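Local coordinates for protein BIFUNCTIONAL PROTEIN Proline utilization A (PutA) (Corynebacterium freiburgense, PDB 5UX5) that probably oxidises proline to glutamate in two steps, pairing an FAD-dependent proline dehydrogenase with an NAD-dependent aldehyde dehydrogenase in one chain, at residues T692-D705 with F845-E858. Sequence-based numbering, arbitrary orientation.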
ATOM      1  N   THR A 692      12.816  -1.550  17.546  1.00 38.38           N
ATOM      2  CA  THR A 692      12.205  -1.203  18.842  1.00 45.61           C
ATOM      3  C   THR A 692      11.279   0.013  18.748  1.00 54.42           C
ATOM      4  O   THR A 692      11.440   0.993  19.473  1.00 67.98           O
ATOM      5  CB  THR A 692      13.271  -0.925  19.913  1.00 53.80           C
ATOM      6  OG1 THR A 692      14.106   0.176  19.516  1.00 55.13           O
ATOM      7  CG2 THR A 692      14.149  -2.135  20.171  1.00 53.09           C
ATOM      8  N   SER A 693      10.288  -0.054  17.858  1.00 61.67           N
ATOM      9  CA  SER A 693       9.168   0.893  17.813  1.00 59.96           C
ATOM     10  C   SER A 693       9.597   2.294  17.366  1.00 61.17           C
ATOM     11  O   SER A 693      10.792   2.574  17.234  1.00 69.90           O
ATOM     12  CB  SER A 693       8.466   0.946  19.179  1.00 56.13           C
ATOM     13  OG  SER A 693       7.329   1.792  19.168  1.00 58.12           O
ATOM     14  N   GLY A 694       8.632   3.181  17.141  1.00 49.42           N
ATOM     15  CA  GLY A 694       8.908   4.515  16.648  1.00 40.48           C
ATOM     16  C   GLY A 694       7.747   5.434  16.948  1.00 42.75           C
ATOM     17  O   GLY A 694       6.648   4.992  17.297  1.00 55.82           O
ATOM     18  N   LYS A 695       8.029   6.733  16.867  1.00 38.60           N
ATOM     19  CA  LYS A 695       7.072   7.823  17.072  1.00 32.77           C
ATOM     20  C   LYS A 695       7.081   8.645  15.784  1.00 36.76           C
ATOM     21  O   LYS A 695       7.801   9.639  15.660  1.00 38.77           O
ATOM     22  CB  LYS A 695       7.442   8.690  18.310  1.00 30.91           C
ATOM     23  CG  LYS A 695       6.313   9.664  18.737  1.00 34.03           C
ATOM     24  CD  LYS A 695       5.075   8.877  19.135  1.00 33.16           C
ATOM     25  CE  LYS A 695       3.868   9.751  19.403  1.00 37.23           C
ATOM     26  NZ  LYS A 695       2.749   8.901  19.912  1.00 34.96           N
ATOM     27  N   ASN A 696       6.220   8.274  14.857  1.00 37.29           N
ATOM     28  CA  ASN A 696       6.355   8.656  13.461  1.00 37.37           C
ATOM     29  C   ASN A 696       5.315   9.700  13.088  1.00 38.02           C
ATOM     30  O   ASN A 696       4.172   9.642  13.548  1.00 29.04           O
ATOM     31  CB  ASN A 696       6.200   7.419  12.590  1.00 38.31           C
ATOM     32  CG  ASN A 696       7.051   6.289  13.080  1.00 38.63           C
ATOM     33  OD1 ASN A 696       8.273   6.405  13.112  1.00 48.09           O
ATOM     34  ND2 ASN A 696       6.417   5.197  13.504  1.00 26.01           N
ATOM     35  N   ALA A 697       5.718  10.644  12.246  1.00 28.57           N
ATOM     36  CA  ALA A 697       4.884  11.765  11.866  1.00 29.32           C
ATOM     37  C   ALA A 697       4.785  11.834  10.355  1.00 35.03           C
ATOM     38  O   ALA A 697       5.664  11.336   9.640  1.00 32.96           O
ATOM     39  CB  ALA A 697       5.440  13.081  12.399  1.00 34.25           C
ATOM     40  N   ILE A 698       3.690  12.432   9.879  1.00 34.99           N
ATOM     41  CA  ILE A 698       3.546  12.834   8.480  1.00 30.68           C
ATOM     42  C   ILE A 698       3.336  14.335   8.456  1.00 36.97           C
ATOM     43  O   ILE A 698       2.388  14.843   9.072  1.00 50.46           O
ATOM     44  CB  ILE A 698       2.394  12.102   7.771  1.00 31.97           C
ATOM     45  CG1 ILE A 698       2.702  10.623   7.610  1.00 32.33           C
ATOM     46  CG2 ILE A 698       2.003  12.758   6.427  1.00 27.94           C
ATOM     47  CD1 ILE A 698       1.536   9.905   6.944  1.00 43.26           C
ATOM     48  N   ILE A 699       4.207  15.043   7.743  1.00 34.80           N
ATOM     49  CA  ILE A 699       4.065  16.485   7.553  1.00 37.41           C
ATOM     50  C   ILE A 699       3.180  16.765   6.335  1.00 33.95           C
ATOM     51  O   ILE A 699       3.369  16.177   5.258  1.00 32.79           O
ATOM     52  CB  ILE A 699       5.440  17.154   7.401  1.00 31.60           C
ATOM     53  CG1 ILE A 699       6.292  16.913   8.648  1.00 31.82           C
ATOM     54  CG2 ILE A 699       5.275  18.619   7.107  1.00 32.95           C
ATOM     55  CD1 ILE A 699       7.657  17.557   8.569  1.00 32.30           C
ATOM     56  N   VAL A 700       2.219  17.670   6.510  1.00 32.13           N
ATOM     57  CA  VAL A 700       1.290  18.097   5.478  1.00 32.25           C
ATOM     58  C   VAL A 700       1.410  19.608   5.361  1.00 39.84           C
ATOM     59  O   VAL A 700       1.051  20.338   6.292  1.00 43.32           O
ATOM     60  CB  VAL A 700      -0.152  17.688   5.809  1.00 37.00           C
ATOM     61  CG1 VAL A 700      -1.142  18.103   4.675  1.00 32.36           C
ATOM     62  CG2 VAL A 700      -0.203  16.201   6.115  1.00 31.04           C
ATOM     63  N   THR A 701       1.872  20.075   4.223  1.00 38.00           N
ATOM     64  CA  THR A 701       2.044  21.489   3.934  1.00 44.19           C
ATOM     65  C   THR A 701       0.926  21.968   3.028  1.00 42.43           C
ATOM     66  O   THR A 701       0.315  21.168   2.318  1.00 40.48           O
ATOM     67  CB  THR A 701       3.400  21.728   3.255  1.00 41.16           C
ATOM     68  OG1 THR A 701       3.308  21.400   1.860  1.00 38.10           O
ATOM     69  CG2 THR A 701       4.481  20.890   3.911  1.00 34.25           C
ATOM     70  N   PRO A 702       0.675  23.278   2.958  1.00 42.23           N
ATOM     71  CA  PRO A 702      -0.435  23.761   2.117  1.00 44.00           C
ATOM     72  C   PRO A 702      -0.348  23.341   0.659  1.00 45.95           C
ATOM     73  O   PRO A 702      -1.388  23.301  -0.014  1.00 52.88           O
ATOM     74  CB  PRO A 702      -0.343  25.287   2.254  1.00 39.32           C
ATOM     75  CG  PRO A 702       0.301  25.504   3.544  1.00 39.99           C
ATOM     76  CD  PRO A 702       1.307  24.382   3.695  1.00 47.58           C
ATOM     77  N   SER A 703       0.837  22.973   0.162  1.00 39.37           N
ATOM     78  CA  SER A 703       1.018  22.544  -1.223  1.00 37.60           C
ATOM     79  C   SER A 703       0.652  21.076  -1.453  1.00 35.14           C
ATOM     80  O   SER A 703       0.998  20.516  -2.491  1.00 33.53           O
ATOM     81  CB  SER A 703       2.460  22.808  -1.660  1.00 40.28           C
ATOM     82  OG  SER A 703       2.739  24.198  -1.675  1.00 45.84           O
ATOM     83  N   ALA A 704       0.004  20.431  -0.497  1.00 38.91           N
ATOM     84  CA  ALA A 704      -0.348  19.031  -0.606  1.00 31.48           C
ATOM     85  C   ALA A 704      -1.726  18.879  -1.200  1.00 33.07           C
ATOM     86  O   ALA A 704      -2.540  19.799  -1.187  1.00 45.25           O
ATOM     87  CB  ALA A 704      -0.326  18.348   0.752  1.00 31.14           C
ATOM     88  N   ASP A 705      -1.960  17.713  -1.763  1.00 31.37           N
ATOM     89  CA  ASP A 705      -3.299  17.291  -2.102  1.00 32.58           C
ATOM     90  C   ASP A 705      -3.952  16.888  -0.790  1.00 34.66           C
ATOM     91  O   ASP A 705      -3.607  15.850  -0.212  1.00 35.77           O
ATOM     92  CB  ASP A 705      -3.291  16.127  -3.097  1.00 31.57           C
ATOM     93  CG  ASP A 705      -4.687  15.726  -3.537  1.00 39.97           C
ATOM     94  OD1 ASP A 705      -5.598  15.673  -2.680  1.00 36.23           O
ATOM     95  OD2 ASP A 705      -4.873  15.430  -4.737  1.00 48.65           O
ATOM     96  N   PHE A 845      12.850   9.091  18.514  1.00 41.30           N
ATOM     97  CA  PHE A 845      12.843   7.962  17.606  1.00 38.47           C
ATOM     98  C   PHE A 845      13.190   8.411  16.185  1.00 40.02           C
ATOM     99  O   PHE A 845      13.210   9.607  15.864  1.00 38.63           O
ATOM    100  CB  PHE A 845      11.479   7.261  17.641  1.00 31.06           C
ATOM    101  CG  PHE A 845      11.055   6.813  19.006  1.00 37.63           C
ATOM    102  CD1 PHE A 845      10.505   7.699  19.910  1.00 44.09           C
ATOM    103  CD2 PHE A 845      11.186   5.480  19.379  1.00 47.67           C
ATOM    104  CE1 PHE A 845      10.104   7.268  21.175  1.00 44.93           C
ATOM    105  CE2 PHE A 845      10.786   5.043  20.643  1.00 48.64           C
ATOM    106  CZ  PHE A 845      10.242   5.938  21.538  1.00 41.26           C
ATOM    107  N   GLY A 846      13.517   7.433  15.337  1.00 27.08           N
ATOM    108  CA  GLY A 846      13.711   7.746  13.938  1.00 26.49           C
ATOM    109  C   GLY A 846      13.431   6.584  13.013  1.00 30.98           C
ATOM    110  O   GLY A 846      14.301   6.209  12.220  1.00 36.47           O
ATOM    111  N   LEU A 847      12.226   6.011  13.093  1.00 25.20           N
ATOM    112  CA  LEU A 847      11.869   4.830  12.307  1.00 26.42           C
ATOM    113  C   LEU A 847      11.244   5.243  10.966  1.00 28.09           C
ATOM    114  O   LEU A 847      11.935   5.229   9.946  1.00 30.57           O
ATOM    115  CB  LEU A 847      10.929   3.916  13.106  1.00 29.19           C
ATOM    116  CG  LEU A 847      10.517   2.550  12.529  1.00 33.46           C
ATOM    117  CD1 LEU A 847      11.654   1.897  11.770  1.00 34.44           C
ATOM    118  CD2 LEU A 847      10.026   1.586  13.579  1.00 37.27           C
ATOM    119  N   THR A 848       9.959   5.613  10.927  1.00 25.50           N
ATOM    120  CA  THR A 848       9.360   6.045   9.671  1.00 23.96           C
ATOM    121  C   THR A 848       8.937   7.504   9.755  1.00 27.48           C
ATOM    122  O   THR A 848       8.805   8.086  10.837  1.00 31.89           O
ATOM    123  CB  THR A 848       8.141   5.180   9.251  1.00 28.76           C
ATOM    124  OG1 THR A 848       7.080   5.340  10.182  1.00 36.42           O
ATOM    125  CG2 THR A 848       8.473   3.693   9.153  1.00 25.98           C
ATOM    126  N   GLY A 849       8.710   8.087   8.577  1.00 26.15           N
ATOM    127  CA  GLY A 849       8.288   9.477   8.473  1.00 28.00           C
ATOM    128  C   GLY A 849       7.928   9.839   7.045  1.00 33.73           C
ATOM    129  O   GLY A 849       8.487   9.275   6.097  1.00 29.24           O
ATOM    130  N   GLY A 850       6.984  10.757   6.867  1.00 25.94           N
ATOM    131  CA  GLY A 850       6.537  11.107   5.541  1.00 25.78           C
ATOM    132  C   GLY A 850       6.227  12.585   5.446  1.00 35.86           C
ATOM    133  O   GLY A 850       5.997  13.273   6.448  1.00 32.28           O
ATOM    134  N   ILE A 851       6.204  13.060   4.204  1.00 38.29           N
ATOM    135  CA  ILE A 851       5.739  14.407   3.908  1.00 39.73           C
ATOM    136  C   ILE A 851       4.727  14.323   2.776  1.00 35.88           C
ATOM    137  O   ILE A 851       4.804  13.467   1.885  1.00 30.83           O
ATOM    138  CB  ILE A 851       6.890  15.370   3.539  1.00 38.87           C
ATOM    139  CG1 ILE A 851       6.381  16.794   3.378  1.00 36.50           C
ATOM    140  CG2 ILE A 851       7.518  14.968   2.218  1.00 39.46           C
ATOM    141  CD1 ILE A 851       7.479  17.811   3.122  1.00 40.05           C
ATOM    142  N   HIS A 852       3.745  15.193   2.840  1.00 36.74           N
ATOM    143  CA  HIS A 852       2.810  15.341   1.745  1.00 34.34           C
ATOM    144  C   HIS A 852       2.962  16.750   1.209  1.00 35.36           C
ATOM    145  O   HIS A 852       2.623  17.716   1.897  1.00 36.50           O
ATOM    146  CB  HIS A 852       1.388  15.052   2.205  1.00 28.63           C
ATOM    147  CG  HIS A 852       0.846  13.778   1.649  1.00 28.27           C
ATOM    148  ND1 HIS A 852       0.166  13.727   0.446  1.00 33.92           N
ATOM    149  CD2 HIS A 852       0.914  12.504   2.103  1.00 26.44           C
ATOM    150  CE1 HIS A 852      -0.181  12.475   0.194  1.00 28.06           C
ATOM    151  NE2 HIS A 852       0.261  11.712   1.181  1.00 34.77           N
ATOM    152  N   SER A 853       3.473  16.861  -0.013  1.00 35.21           N
ATOM    153  CA  SER A 853       3.623  18.159  -0.653  1.00 35.45           C
ATOM    154  C   SER A 853       3.876  17.952  -2.135  1.00 40.14           C
ATOM    155  O   SER A 853       4.657  17.080  -2.514  1.00 39.51           O
ATOM    156  CB  SER A 853       4.762  18.957  -0.035  1.00 35.27           C
ATOM    157  OG  SER A 853       5.000  20.110  -0.819  1.00 46.93           O
ATOM    158  N   LEU A 854       3.187  18.720  -2.974  1.00 43.20           N
ATOM    159  CA  LEU A 854       3.424  18.706  -4.415  1.00 38.03           C
ATOM    160  C   LEU A 854       4.449  19.747  -4.837  1.00 40.64           C
ATOM    161  O   LEU A 854       4.697  19.907  -6.035  1.00 44.64           O
ATOM    162  CB  LEU A 854       2.104  18.918  -5.163  1.00 31.54           C
ATOM    163  CG  LEU A 854       1.143  17.737  -4.931  1.00 35.50           C
ATOM    164  CD1 LEU A 854      -0.088  17.750  -5.839  1.00 29.62           C
ATOM    165  CD2 LEU A 854       1.905  16.408  -5.094  1.00 28.99           C
ATOM    166  N   ASP A 855       5.043  20.443  -3.873  1.00 34.41           N
ATOM    167  CA  ASP A 855       6.064  21.439  -4.129  1.00 38.32           C
ATOM    168  C   ASP A 855       7.419  20.750  -4.073  1.00 47.33           C
ATOM    169  O   ASP A 855       7.756  20.138  -3.055  1.00 48.81           O
ATOM    170  CB  ASP A 855       5.967  22.547  -3.087  1.00 47.19           C
ATOM    171  CG  ASP A 855       6.963  23.660  -3.330  1.00 53.06           C
ATOM    172  OD1 ASP A 855       8.135  23.502  -2.942  1.00 48.82           O
ATOM    173  OD2 ASP A 855       6.557  24.699  -3.902  1.00 55.35           O
ATOM    174  N   GLU A 856       8.192  20.855  -5.161  1.00 50.68           N
ATOM    175  CA  GLU A 856       9.432  20.087  -5.278  1.00 38.56           C
ATOM    176  C   GLU A 856      10.506  20.581  -4.307  1.00 42.75           C
ATOM    177  O   GLU A 856      11.239  19.769  -3.731  1.00 48.14           O
ATOM    178  CB  GLU A 856       9.933  20.123  -6.724  1.00 32.76           C
ATOM    179  N   ASP A 857      10.594  21.896  -4.069  1.00 37.20           N
ATOM    180  CA  ASP A 857      11.631  22.405  -3.167  1.00 39.16           C
ATOM    181  C   ASP A 857      11.406  21.950  -1.737  1.00 41.42           C
ATOM    182  O   ASP A 857      12.371  21.692  -1.005  1.00 41.91           O
ATOM    183  CB  ASP A 857      11.713  23.929  -3.240  1.00 43.16           C
ATOM    184  CG  ASP A 857      12.144  24.407  -4.597  1.00 62.41           C
ATOM    185  OD1 ASP A 857      13.132  23.832  -5.110  1.00 69.87           O
ATOM    186  OD2 ASP A 857      11.504  25.325  -5.159  1.00 70.15           O
ATOM    187  N   GLU A 858      10.143  21.913  -1.307  1.00 45.36           N
ATOM    188  CA  GLU A 858       9.820  21.412   0.021  1.00 37.66           C
ATOM    189  C   GLU A 858      10.235  19.963   0.144  1.00 32.79           C
ATOM    190  O   GLU A 858      10.814  19.544   1.151  1.00 35.25           O
ATOM    191  CB  GLU A 858       8.323  21.552   0.276  1.00 38.70           C
ATOM    192  CG  GLU A 858       7.789  22.955   0.198  1.00 41.49           C
ATOM    193  CD  GLU A 858       6.362  23.042   0.689  1.00 50.61           C
ATOM    194  OE1 GLU A 858       5.545  22.187   0.271  1.00 56.97           O
ATOM    195  OE2 GLU A 858       6.054  23.946   1.500  1.00 49.38           O
TER
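Two neighbouring parallel strands of the aldehyde dehydrogenase module, 696-700 and 848-852, meet here, with Ile698, Ile699 and Val700 level with Gly850, Ile851 and His852. The backbone ladder runs from Gly850 N to Ala697 O (3.1 Å), from Ile699 N to Gly850 O (2.8 Å) and from His852 N to Ile699 O. Ile699 and Ile851 lie on one face, where Ile699 also packs on helix 833-841; Ile698, Val700 and His852 lie on the other, against helix 706-718, whose Asp712 hydrogen-bonds to His852 NE2. Before the ladder, Asn696 OD1 takes the amide of Thr848 (N to OD1 2.9 Å) from above its carbonyl plane, while Asn696 ND2 turns to the carbonyls of Cys725 and Ala727. This part of the fold is the catalytic domain of the aldehyde dehydrogenase family, and the segment entering strand 696-700 begins near the cofactor: Ser693, whose OG is hydrogen-bonded to Glu819, has its side chain about 5 Å from the bound NAD. At the start of the two segments, chi1 of Phe845 (-56°) turns its ring onto the 693-695 backbone, where CD2 meets Gly694 CA (3.7 Å) and CD1 meets Lys695 CB (3.6 Å). Beyond the strands, Thr701 OG1 donates to Glu858 OE1 (2.9 Å) on the carboxylate's syn side. The type I turn 701-704 presents Ser703 O to Leu854 N (2.9 Å), and Asp855, at the N-cap of the helix that follows, accepts Glu858 N with OD1.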